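Local coordinates for protein 1,3-alpha-isomaltosidase (Kribbella flavida DSM 17836, PDB 5X3I) that hydrolyses the alpha-1,3-glucosidic linkages of a cyclic tetrasaccharide made from starch to give isomaltose, as a family 31 glycoside hydrolase inside the cell, at residues D338-T343 against G404-D409; I394-T399 against Y428-W433; H359-F364 against R456-E461; W297-W302 against P638-Q643. The protein carries 1 engineered substitution. One frame throughout, in Å; residues are numbered along the deposited sequence.

Contact 1. Residues D338-T343 against G404-D409; sequences DEQGIT and GQVAAD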
# COMPACT_ATOMS: atom_id res chain seq x y z
N ASP A 338 -10.47 -16.90 -14.36
CA ASP A 338 -10.78 -18.27 -13.96
C ASP A 338 -10.64 -18.48 -12.45
O ASP A 338 -10.93 -19.55 -11.95
CB ASP A 338 -9.89 -19.28 -14.71
CG ASP A 338 -8.39 -19.06 -14.49
OD1 ASP A 338 -7.97 -18.35 -13.55
OD2 ASP A 338 -7.61 -19.60 -15.29
N GLU A 339 -10.14 -17.47 -11.75
CA GLU A 339 -9.88 -17.57 -10.32
C GLU A 339 -8.92 -18.72 -10.01
O GLU A 339 -8.94 -19.26 -8.91
CB GLU A 339 -11.18 -17.73 -9.51
CG GLU A 339 -12.16 -16.57 -9.62
CD GLU A 339 -11.56 -15.24 -9.19
OE1 GLU A 339 -10.53 -15.22 -8.47
OE2 GLU A 339 -12.11 -14.19 -9.58
N GLN A 340 -8.09 -19.09 -10.97
CA GLN A 340 -7.05 -20.05 -10.68
C GLN A 340 -5.70 -19.41 -10.96
O GLN A 340 -5.06 -18.92 -10.04
CB GLN A 340 -7.27 -21.34 -11.48
CG GLN A 340 -8.52 -22.09 -11.01
CD GLN A 340 -8.68 -23.49 -11.59
OE1 GLN A 340 -7.78 -24.04 -12.22
NE2 GLN A 340 -9.85 -24.08 -11.36
N GLY A 341 -5.33 -19.30 -12.20
CA GLY A 341 -4.15 -18.58 -12.56
C GLY A 341 -4.25 -17.07 -12.60
O GLY A 341 -3.27 -16.43 -12.54
N ILE A 342 -5.47 -16.55 -12.73
CA ILE A 342 -5.74 -15.13 -12.79
C ILE A 342 -5.00 -14.50 -13.97
O ILE A 342 -4.48 -13.43 -13.86
CB ILE A 342 -5.41 -14.38 -11.49
CG1 ILE A 342 -5.55 -15.26 -10.26
CG2 ILE A 342 -6.24 -13.13 -11.35
CD1 ILE A 342 -6.94 -15.69 -9.90
N THR A 343 -4.96 -15.22 -15.07
CA THR A 343 -4.42 -14.71 -16.29
C THR A 343 -5.25 -15.18 -17.48
O THR A 343 -4.87 -15.02 -18.58
CB THR A 343 -2.91 -15.04 -16.44
OG1 THR A 343 -2.35 -14.31 -17.52
CG2 THR A 343 -2.73 -16.51 -16.66
N GLY A 404 -4.76 -28.85 -14.26
CA GLY A 404 -5.05 -27.66 -15.03
C GLY A 404 -3.84 -26.80 -15.31
O GLY A 404 -2.72 -27.13 -14.93
N GLN A 405 -4.07 -25.69 -16.01
CA GLN A 405 -3.00 -24.77 -16.33
C GLN A 405 -2.32 -24.22 -15.09
O GLN A 405 -1.12 -24.02 -15.07
CB GLN A 405 -3.53 -23.60 -17.16
CG GLN A 405 -2.42 -22.77 -17.73
CD GLN A 405 -1.63 -23.55 -18.76
OE1 GLN A 405 -2.20 -24.03 -19.75
NE2 GLN A 405 -0.33 -23.71 -18.53
N VAL A 406 -3.11 -23.97 -14.05
CA VAL A 406 -2.58 -23.38 -12.83
C VAL A 406 -1.53 -24.30 -12.20
O VAL A 406 -0.51 -23.83 -11.71
CB VAL A 406 -3.71 -23.05 -11.82
CG1 VAL A 406 -4.45 -24.31 -11.37
CG2 VAL A 406 -3.16 -22.26 -10.64
N ALA A 407 -1.76 -25.62 -12.24
CA ALA A 407 -0.83 -26.59 -11.67
C ALA A 407 0.39 -26.76 -12.57
O ALA A 407 1.51 -26.90 -12.07
CB ALA A 407 -1.51 -27.94 -11.46
N ALA A 408 0.17 -26.76 -13.88
CA ALA A 408 1.27 -26.85 -14.82
C ALA A 408 2.22 -25.66 -14.64
O ALA A 408 3.43 -25.83 -14.69
CB ALA A 408 0.76 -26.91 -16.24
N ASP A 409 1.67 -24.47 -14.44
CA ASP A 409 2.48 -23.26 -14.31
C ASP A 409 3.25 -23.24 -12.98
O ASP A 409 4.40 -22.84 -12.94
CB ASP A 409 1.62 -22.00 -14.45
CG ASP A 409 1.09 -21.79 -15.88
OD1 ASP A 409 1.42 -22.59 -16.77
OD2 ASP A 409 0.35 -20.81 -16.12
O HOH W 1 -6.12 -23.86 -14.23

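Contact 2. Residues I394-T399 against Y428-W433; sequences IPLQKT and YRNRGW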
# COMPACT_ATOMS: atom_id res chain seq x y z
N ILE A 394 -2.79 -10.27 -9.17
CA ILE A 394 -2.17 -10.59 -7.89
C ILE A 394 -0.86 -11.33 -8.19
O ILE A 394 -0.81 -12.14 -9.10
CB ILE A 394 -3.13 -11.43 -7.00
CG1 ILE A 394 -2.56 -11.64 -5.59
CG2 ILE A 394 -3.47 -12.76 -7.67
CD1 ILE A 394 -2.78 -10.46 -4.67
N PRO A 395 0.22 -11.06 -7.43
CA PRO A 395 1.48 -11.74 -7.73
C PRO A 395 1.61 -13.06 -6.98
O PRO A 395 2.52 -13.21 -6.16
CB PRO A 395 2.54 -10.74 -7.27
CG PRO A 395 1.88 -10.08 -6.08
CD PRO A 395 0.40 -10.01 -6.41
N LEU A 396 0.69 -13.98 -7.24
CA LEU A 396 0.62 -15.26 -6.56
C LEU A 396 0.14 -16.35 -7.51
O LEU A 396 -0.77 -16.12 -8.30
CB LEU A 396 -0.34 -15.19 -5.37
CG LEU A 396 0.07 -14.28 -4.21
CD1 LEU A 396 -1.07 -14.14 -3.20
CD2 LEU A 396 1.33 -14.82 -3.56
N GLN A 397 0.76 -17.51 -7.40
CA GLN A 397 0.37 -18.68 -8.17
C GLN A 397 -0.19 -19.75 -7.23
O GLN A 397 0.57 -20.36 -6.48
CB GLN A 397 1.55 -19.22 -8.95
CG GLN A 397 1.20 -20.31 -9.93
CD GLN A 397 0.47 -19.75 -11.14
OE1 GLN A 397 0.52 -18.56 -11.40
NE2 GLN A 397 -0.22 -20.62 -11.87
N LYS A 398 -1.49 -19.99 -7.32
CA LYS A 398 -2.17 -20.94 -6.45
C LYS A 398 -1.59 -22.34 -6.57
O LYS A 398 -1.34 -22.82 -7.68
CB LYS A 398 -3.67 -20.98 -6.75
CG LYS A 398 -4.42 -19.72 -6.38
CD LYS A 398 -5.91 -19.95 -6.48
CE LYS A 398 -6.70 -18.69 -6.19
NZ LYS A 398 -8.16 -18.91 -6.27
N THR A 399 -1.29 -22.94 -5.43
CA THR A 399 -0.82 -24.31 -5.36
C THR A 399 -1.88 -25.35 -4.98
O THR A 399 -1.59 -26.54 -4.96
CB THR A 399 0.32 -24.42 -4.37
OG1 THR A 399 -0.11 -23.89 -3.11
CG2 THR A 399 1.50 -23.61 -4.87
N TYR A 428 9.02 -20.59 -1.63
CA TYR A 428 8.24 -19.91 -0.60
C TYR A 428 6.75 -20.11 -0.82
O TYR A 428 6.28 -20.03 -1.95
CB TYR A 428 8.56 -18.42 -0.58
CG TYR A 428 7.69 -17.63 0.35
CD1 TYR A 428 7.86 -17.72 1.73
CD2 TYR A 428 6.69 -16.79 -0.14
CE1 TYR A 428 7.07 -17.00 2.58
CE2 TYR A 428 5.90 -16.07 0.71
CZ TYR A 428 6.09 -16.18 2.08
OH TYR A 428 5.30 -15.46 2.93
N ARG A 429 6.00 -20.35 0.23
CA ARG A 429 4.57 -20.45 0.21
C ARG A 429 3.87 -19.37 1.00
O ARG A 429 4.17 -19.12 2.12
CB ARG A 429 4.10 -21.79 0.72
CG ARG A 429 4.89 -22.98 0.26
CD ARG A 429 4.69 -23.33 -1.16
NE ARG A 429 3.41 -23.97 -1.39
CZ ARG A 429 3.24 -25.28 -1.43
NH1 ARG A 429 4.26 -26.04 -1.22
NH2 ARG A 429 2.07 -25.81 -1.66
N ASN A 430 2.94 -18.72 0.35
CA ASN A 430 2.16 -17.67 0.94
C ASN A 430 1.67 -18.05 2.33
O ASN A 430 0.97 -18.99 2.50
CB ASN A 430 1.01 -17.25 0.04
CG ASN A 430 0.37 -15.94 0.46
OD1 ASN A 430 0.97 -15.09 0.99
ND2 ASN A 430 -0.86 -15.81 0.16
N ARG A 431 2.18 -17.33 3.29
CA ARG A 431 2.11 -17.68 4.70
C ARG A 431 0.98 -16.86 5.12
O ARG A 431 0.84 -16.60 6.25
CB ARG A 431 3.35 -17.21 5.47
CG ARG A 431 4.46 -18.21 5.58
CD ARG A 431 5.80 -17.58 5.34
NE ARG A 431 6.57 -17.27 6.53
CZ ARG A 431 7.84 -17.65 6.69
NH1 ARG A 431 8.45 -18.37 5.76
NH2 ARG A 431 8.53 -17.32 7.77
N GLY A 432 0.18 -16.47 4.13
CA GLY A 432 -0.85 -15.50 4.27
C GLY A 432 -2.03 -16.28 4.62
O GLY A 432 -1.96 -17.49 4.68
N TRP A 433 -3.11 -15.55 4.88
CA TRP A 433 -4.42 -16.11 5.18
C TRP A 433 -5.38 -16.40 4.02
O TRP A 433 -6.11 -17.38 4.11
CB TRP A 433 -5.12 -15.34 6.28
CG TRP A 433 -4.77 -15.95 7.46
CD1 TRP A 433 -5.29 -17.09 7.99
CD2 TRP A 433 -3.66 -15.61 8.26
NE1 TRP A 433 -4.63 -17.42 9.12
CE2 TRP A 433 -3.62 -16.52 9.32
CE3 TRP A 433 -2.73 -14.57 8.22
CZ2 TRP A 433 -2.67 -16.43 10.32
CZ3 TRP A 433 -1.80 -14.50 9.21
CH2 TRP A 433 -1.77 -15.42 10.24

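Contact 3. Residues H359-F364 against R456-E461; sequences HRAEDF and RRYLVE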
# COMPACT_ATOMS: atom_id res chain seq x y z
N HIS A 359 0.01 -18.71 -23.16
CA HIS A 359 -0.97 -18.91 -24.25
C HIS A 359 -1.01 -17.75 -25.23
O HIS A 359 -0.77 -16.61 -24.86
CB HIS A 359 -2.38 -19.12 -23.70
CG HIS A 359 -2.59 -20.44 -23.04
ND1 HIS A 359 -2.75 -21.61 -23.75
CD2 HIS A 359 -2.66 -20.77 -21.73
CE1 HIS A 359 -2.90 -22.61 -22.90
NE2 HIS A 359 -2.85 -22.13 -21.68
N ARG A 360 -1.27 -18.05 -26.51
CA ARG A 360 -1.62 -16.98 -27.42
C ARG A 360 -3.14 -16.79 -27.41
O ARG A 360 -3.87 -17.64 -26.90
CB ARG A 360 -1.13 -17.31 -28.84
CG ARG A 360 0.15 -18.15 -28.87
CD ARG A 360 0.51 -18.60 -30.29
NE ARG A 360 1.12 -17.53 -31.07
CZ ARG A 360 1.13 -17.47 -32.39
NH1 ARG A 360 0.54 -18.43 -33.11
NH2 ARG A 360 1.72 -16.46 -33.00
N ALA A 361 -3.63 -15.76 -28.09
CA ALA A 361 -5.05 -15.40 -28.03
C ALA A 361 -5.90 -16.48 -28.70
O ALA A 361 -6.99 -16.81 -28.23
CB ALA A 361 -5.29 -14.06 -28.68
N GLU A 362 -5.38 -17.03 -29.78
CA GLU A 362 -6.13 -17.99 -30.57
C GLU A 362 -6.25 -19.36 -29.88
O GLU A 362 -6.99 -20.21 -30.35
CB GLU A 362 -5.49 -18.14 -31.95
CG GLU A 362 -4.05 -18.62 -31.93
CD GLU A 362 -3.02 -17.49 -31.88
OE1 GLU A 362 -3.36 -16.35 -31.47
OE2 GLU A 362 -1.85 -17.76 -32.24
N ASP A 363 -5.54 -19.57 -28.77
CA ASP A 363 -5.72 -20.78 -27.97
C ASP A 363 -7.11 -20.86 -27.36
O ASP A 363 -7.58 -21.94 -27.01
CB ASP A 363 -4.70 -20.88 -26.82
CG ASP A 363 -3.26 -20.91 -27.29
OD1 ASP A 363 -2.98 -21.13 -28.48
OD2 ASP A 363 -2.39 -20.74 -26.42
N PHE A 364 -7.75 -19.71 -27.18
CA PHE A 364 -8.96 -19.63 -26.37
C PHE A 364 -10.25 -19.60 -27.19
O PHE A 364 -10.34 -18.91 -28.20
CB PHE A 364 -8.90 -18.38 -25.47
CG PHE A 364 -7.75 -18.37 -24.50
CD1 PHE A 364 -7.73 -19.25 -23.41
CD2 PHE A 364 -6.69 -17.49 -24.66
CE1 PHE A 364 -6.68 -19.24 -22.51
CE2 PHE A 364 -5.63 -17.48 -23.76
CZ PHE A 364 -5.62 -18.35 -22.69
N ARG A 456 0.16 -12.79 -19.60
CA ARG A 456 -0.83 -11.73 -19.72
C ARG A 456 -0.74 -10.96 -21.06
O ARG A 456 -1.57 -10.09 -21.33
CB ARG A 456 -0.68 -10.75 -18.56
CG ARG A 456 -1.13 -11.26 -17.19
CD ARG A 456 -0.11 -12.17 -16.50
NE ARG A 456 -0.60 -12.51 -15.18
CZ ARG A 456 -0.18 -13.53 -14.43
NH1 ARG A 456 0.80 -14.33 -14.84
NH2 ARG A 456 -0.75 -13.73 -13.25
N ARG A 457 0.27 -11.27 -21.87
CA ARG A 457 0.55 -10.45 -23.05
C ARG A 457 -0.65 -10.36 -24.01
O ARG A 457 -0.95 -9.28 -24.51
CB ARG A 457 1.78 -10.97 -23.80
CG ARG A 457 2.13 -10.17 -25.06
CD ARG A 457 3.51 -10.51 -25.61
NE ARG A 457 4.54 -10.16 -24.65
CZ ARG A 457 5.00 -8.93 -24.46
NH1 ARG A 457 4.54 -7.92 -25.20
NH2 ARG A 457 5.92 -8.71 -23.53
N TYR A 458 -1.33 -11.48 -24.24
CA TYR A 458 -2.47 -11.47 -25.16
C TYR A 458 -3.61 -10.57 -24.66
O TYR A 458 -4.41 -10.08 -25.45
CB TYR A 458 -3.00 -12.89 -25.38
CG TYR A 458 -3.83 -13.43 -24.24
CD1 TYR A 458 -3.23 -13.92 -23.09
CD2 TYR A 458 -5.22 -13.45 -24.31
CE1 TYR A 458 -3.99 -14.41 -22.04
CE2 TYR A 458 -5.99 -13.95 -23.27
CZ TYR A 458 -5.36 -14.42 -22.13
OH TYR A 458 -6.10 -14.91 -21.09
N LEU A 459 -3.66 -10.32 -23.35
CA LEU A 459 -4.69 -9.44 -22.80
C LEU A 459 -4.48 -8.01 -23.27
O LEU A 459 -5.45 -7.31 -23.57
CB LEU A 459 -4.71 -9.48 -21.27
CG LEU A 459 -5.01 -10.82 -20.61
CD1 LEU A 459 -4.57 -10.79 -19.14
CD2 LEU A 459 -6.49 -11.19 -20.72
N VAL A 460 -3.22 -7.57 -23.33
CA VAL A 460 -2.91 -6.24 -23.86
C VAL A 460 -2.83 -6.19 -25.40
O VAL A 460 -3.31 -5.24 -26.00
CB VAL A 460 -1.59 -5.69 -23.28
CG1 VAL A 460 -1.39 -4.27 -23.72
CG2 VAL A 460 -1.62 -5.72 -21.76
N GLU A 461 -2.23 -7.19 -26.02
CA GLU A 461 -2.00 -7.14 -27.46
C GLU A 461 -3.24 -7.52 -28.30
O GLU A 461 -3.53 -6.87 -29.29
CB GLU A 461 -0.79 -8.00 -27.83
CG GLU A 461 0.50 -7.42 -27.26
CD GLU A 461 1.76 -8.07 -27.78
OE1 GLU A 461 1.69 -9.05 -28.55
OE2 GLU A 461 2.85 -7.61 -27.38
O HOH W 2 0.11 -14.18 -23.95

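Contact 4. Residues W297-W302 against P638-Q643; sequences WVFRLW and PYLTEQ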
# COMPACT_ATOMS: atom_id res chain seq x y z
N TRP A 297 -6.43 10.52 -19.71
CA TRP A 297 -7.66 9.80 -19.36
C TRP A 297 -7.67 9.24 -17.94
O TRP A 297 -8.74 8.95 -17.41
CB TRP A 297 -7.95 8.66 -20.36
CG TRP A 297 -6.94 7.53 -20.45
CD1 TRP A 297 -6.00 7.36 -21.42
CD2 TRP A 297 -6.80 6.41 -19.56
NE1 TRP A 297 -5.28 6.21 -21.19
CE2 TRP A 297 -5.76 5.60 -20.05
CE3 TRP A 297 -7.47 6.00 -18.40
CZ2 TRP A 297 -5.35 4.44 -19.42
CZ3 TRP A 297 -7.07 4.83 -17.79
CH2 TRP A 297 -6.03 4.06 -18.29
N VAL A 298 -6.50 9.11 -17.30
CA VAL A 298 -6.48 8.59 -15.92
C VAL A 298 -7.17 9.57 -14.98
O VAL A 298 -7.59 9.20 -13.89
CB VAL A 298 -5.04 8.30 -15.38
CG1 VAL A 298 -4.29 7.39 -16.33
CG2 VAL A 298 -4.25 9.58 -15.12
N PHE A 299 -7.33 10.82 -15.43
CA PHE A 299 -7.97 11.82 -14.59
C PHE A 299 -9.50 11.82 -14.67
O PHE A 299 -10.15 12.60 -14.00
CB PHE A 299 -7.43 13.20 -14.94
CG PHE A 299 -6.01 13.40 -14.53
CD1 PHE A 299 -5.65 13.28 -13.19
CD2 PHE A 299 -5.04 13.68 -15.46
CE1 PHE A 299 -4.34 13.45 -12.79
CE2 PHE A 299 -3.72 13.86 -15.06
CZ PHE A 299 -3.38 13.75 -13.73
N ARG A 300 -10.07 10.91 -15.46
CA ARG A 300 -11.51 10.78 -15.47
C ARG A 300 -11.98 9.86 -14.35
O ARG A 300 -11.16 9.26 -13.66
CB ARG A 300 -11.98 10.25 -16.83
CG ARG A 300 -11.53 11.11 -18.00
CD ARG A 300 -12.05 10.55 -19.31
NE ARG A 300 -13.50 10.63 -19.38
CZ ARG A 300 -14.22 10.04 -20.33
NH1 ARG A 300 -13.62 9.31 -21.27
NH2 ARG A 300 -15.54 10.18 -20.34
N LEU A 301 -13.29 9.71 -14.19
CA LEU A 301 -13.81 8.88 -13.12
C LEU A 301 -13.52 7.40 -13.38
O LEU A 301 -13.73 6.91 -14.49
CB LEU A 301 -15.31 9.10 -12.93
CG LEU A 301 -16.02 8.10 -12.01
CD1 LEU A 301 -15.50 8.21 -10.57
CD2 LEU A 301 -17.55 8.29 -12.05
N TRP A 302 -13.03 6.73 -12.35
CA TRP A 302 -12.83 5.28 -12.36
C TRP A 302 -13.99 4.58 -11.66
O TRP A 302 -14.29 4.87 -10.50
CB TRP A 302 -11.52 4.89 -11.68
CG TRP A 302 -10.27 5.32 -12.36
CD1 TRP A 302 -9.96 6.59 -12.78
CD2 TRP A 302 -9.15 4.51 -12.68
NE1 TRP A 302 -8.72 6.60 -13.35
CE2 TRP A 302 -8.19 5.33 -13.30
CE3 TRP A 302 -8.85 3.15 -12.50
CZ2 TRP A 302 -6.96 4.86 -13.74
CZ3 TRP A 302 -7.62 2.67 -12.94
CH2 TRP A 302 -6.70 3.52 -13.55
N PRO A 638 -8.08 18.90 -18.51
CA PRO A 638 -6.92 19.64 -19.04
C PRO A 638 -6.07 20.33 -17.95
O PRO A 638 -4.85 20.38 -18.08
CB PRO A 638 -7.56 20.68 -19.97
CG PRO A 638 -8.86 20.05 -20.38
CD PRO A 638 -9.33 19.33 -19.16
N TYR A 639 -6.70 20.87 -16.92
CA TYR A 639 -5.97 21.47 -15.81
C TYR A 639 -5.09 20.43 -15.10
O TYR A 639 -3.90 20.64 -14.92
CB TYR A 639 -6.93 22.10 -14.80
CG TYR A 639 -6.23 22.62 -13.55
CD1 TYR A 639 -5.48 23.79 -13.58
CD2 TYR A 639 -6.32 21.93 -12.34
CE1 TYR A 639 -4.84 24.27 -12.44
CE2 TYR A 639 -5.69 22.41 -11.19
CZ TYR A 639 -4.95 23.57 -11.25
OH TYR A 639 -4.31 24.05 -10.13
N LEU A 640 -5.70 19.30 -14.74
CA LEU A 640 -4.99 18.23 -14.04
C LEU A 640 -3.80 17.75 -14.86
O LEU A 640 -2.72 17.56 -14.32
CB LEU A 640 -5.93 17.06 -13.73
CG LEU A 640 -6.96 17.38 -12.64
CD1 LEU A 640 -8.13 16.41 -12.65
CD2 LEU A 640 -6.29 17.39 -11.26
N THR A 641 -4.02 17.60 -16.16
CA THR A 641 -2.98 17.16 -17.07
C THR A 641 -1.80 18.15 -17.08
O THR A 641 -0.65 17.75 -17.02
CB THR A 641 -3.53 17.00 -18.53
OG1 THR A 641 -4.60 16.04 -18.54
CG2 THR A 641 -2.45 16.56 -19.46
N GLU A 642 -2.10 19.44 -17.17
CA GLU A 642 -1.04 20.42 -17.16
C GLU A 642 -0.32 20.43 -15.82
O GLU A 642 0.89 20.46 -15.77
CB GLU A 642 -1.58 21.82 -17.46
CG GLU A 642 -0.47 22.83 -17.57
CD GLU A 642 -0.94 24.16 -18.10
OE1 GLU A 642 -1.77 24.81 -17.45
OE2 GLU A 642 -0.48 24.54 -19.18
N GLN A 643 -1.09 20.40 -14.74
CA GLN A 643 -0.52 20.43 -13.40
C GLN A 643 0.31 19.17 -13.09
O GLN A 643 1.36 19.27 -12.46
CB GLN A 643 -1.63 20.61 -12.36
CG GLN A 643 -2.26 21.99 -12.39
CD GLN A 643 -1.23 23.11 -12.19
OE1 GLN A 643 -0.32 23.00 -11.37
NE2 GLN A 643 -1.37 24.18 -12.96

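Contact 1. Residues D338-T343 against G404-D409
An Asx-turn loop after strand 330-333 of the TIM barrel meets the early part of helix 404-415, with Q340 and G341 lying against V406. The V406 side chain faces the loop. Its chi1 of 63° places CG2 anti to the backbone N, and CG2 lies 4.0 Å from G341 N. The other branch, CG1, lies 3.4 Å from Q340 OE1. The two side chains cross at about a right angle, with Q340 CB 4.0 Å from V406 CB. Water 1 adds a polar link: it donates to Q340 OE1 (2.6 Å) and accepts from V406 N (3.0 Å). The loop holds its own shape through D338. OD1 of D338 accepts from Q340 N at 2.7 Å, from well above the carboxylate plane. The same oxygen takes I342 N at 3.2 Å, close to that plane and on the syn side. A glycine replacing V406 would probably leave Q340 CB and the G341 backbone without their apolar cover and the loop less firmly seated on the helix. Beyond the two segments, V406 O accepts from Q397 NE2. The contact packs the loop after strand 330-333 on helix 404-415 of the TIM-barrel domain.

Contact 2. Residues I394-T399 against Y428-W433
T399 meets R429 and L396 meets N430 where two loops of the TIM-barrel domain run past each other. The polar link is a single weak hydrogen bond. R429 NH2 donates to T399 OG1 at 3.2 Å with an N-H...O angle of 153°. The hydroxyl oxygen sits at the edge of the guanidinium, near its plane. T399 chi1 is 55°, which puts OG1 between the backbone N and the carbonyl carbon and brings it round to the arginine. The R429 chain bends at chi2 and chi3, and so turns its head back to the threonine. Both side chains have a further partner in common: T399 OG1 and R429 NE each bond to Q437 O. The carbonyl therefore helps to fix the threonine-arginine pair.

Packing contacts come next. T399 CB lies 3.5 Å from R429 NH2, and T399 CG2 is 4.0 Å from R429 NE, so the threonine also rests against the guanidinium through carbon. Further along, L396 CD1 lies 3.8 Å from N430 ND2. These two side chains cross at about a right angle. The L396 methyl packs beside the amide, whose ND2 donates to F435 O.

Within the first loop, P395 centres an inverse gamma turn, with a weak bond from L396 N to I394 O of 3.0 Å. The turn directly follows strand 388-393. This is a beta-alpha loop of the barrel, and it carries L396 close to the active site of this family 31 enzyme.

Contact 3. Residues H359-F364 against R456-E461
Y458 chi1 of 77° sets CG between the backbone N and the carbonyl carbon, and F364 chi1 of -61° sets CG beside its own backbone N. The two rings then meet as an offset stack in the TIM-barrel domain. It joins the loop before strand 365-366 to the short helix 457-461. The centroids are 4.9 Å apart and the planes are inclined at 30°. F364 CE2 does most of the touching. It lies over one face of the Y458 ring, displaced toward the rim, and comes within 3.5 Å of Y458 CZ. L459 CG lies over the opposite face, so the tyrosine ring is held from both sides. Closer to the backbone, A361 CB packs on Y458 CB at 4.2 Å.

The phenol reaches beyond the two segments, where Y458 OH donates to T343 O. With an alanine at Y458, F364 would probably lose its stacking partner and T343 O this donor. Water 2 ties the backbones together: it donates to H359 O at 2.7 Å and accepts from Y458 N at 3.1 Å.

The loop behind the stack is braced from within. H359 NE2 bonds to Q405 OE1, so both imidazole nitrogens are engaged and the rotation of the ring is fixed. The ND1 side is a His-carboxylate hydrogen bond, 2.8 Å from H359 ND1 to D363 OD2. That same oxygen accepts from R360 N at 2.9 Å, and the two donors approach it from opposite faces of the carboxylate plane.

Contact 4. Residues W297-W302 against P638-Q643
L640 CB sits almost directly over the centre of the F299 ring, 3.7 Å from the centroid and only 10° off the ring normal. This is a CH-pi contact over the ring face. V298 CG2 stands over the centre of the opposite face, so the ring is sandwiched between two aliphatic groups. F299 chi1 of -69° keeps CG beside the backbone N and directs the ring to helix 622-650. The L640 side chain crosses it obliquely. Its CD1 branch lies 4.0 Å from F299 CB and extends the packing to the root of the phenylalanine. At the far end of the ring, F299 CZ lies 3.9 Å from L640 O. T641 comes in at a slant, with OG1 3.9 Å from F299 CD2. That hydroxyl is bonded to V637 O of its own helix. The 3-10 turn carrying F299 is steadied by W302 NE1, which donates to V298 O at 2.9 Å. Around this apolar core, F299 O accepts from R633 NE, and R300 forms a salt bridge with E634. No hydrogen bond joins 297-302 to 638-643, so these two segments meet through dispersion and the CH-pi contact, while R633 and E634 of the same helix add polar ties.

Contacts 1, 2 and 3 form one continuous patch on the TIM-barrel domain. Contact 1 lies between the others, its centre 13 Å from contact 2 and 14 Å from contact 3. K398 NZ bonds to E339 O at 2.8 Å, joining contact 2 to contact 1. Contacts 2 and 3 do not touch, although their nearest atoms are only about 4 Å apart. Contact 4 is remote, with centres 30 to 36 Å from the rest. Contact 2 lies nearest the active site. The L396 side chain is about 8 Å from that of E474, an active-site residue by similarity. It is about 9 Å from that of A471, the engineered alanine at the inferred nucleophile position.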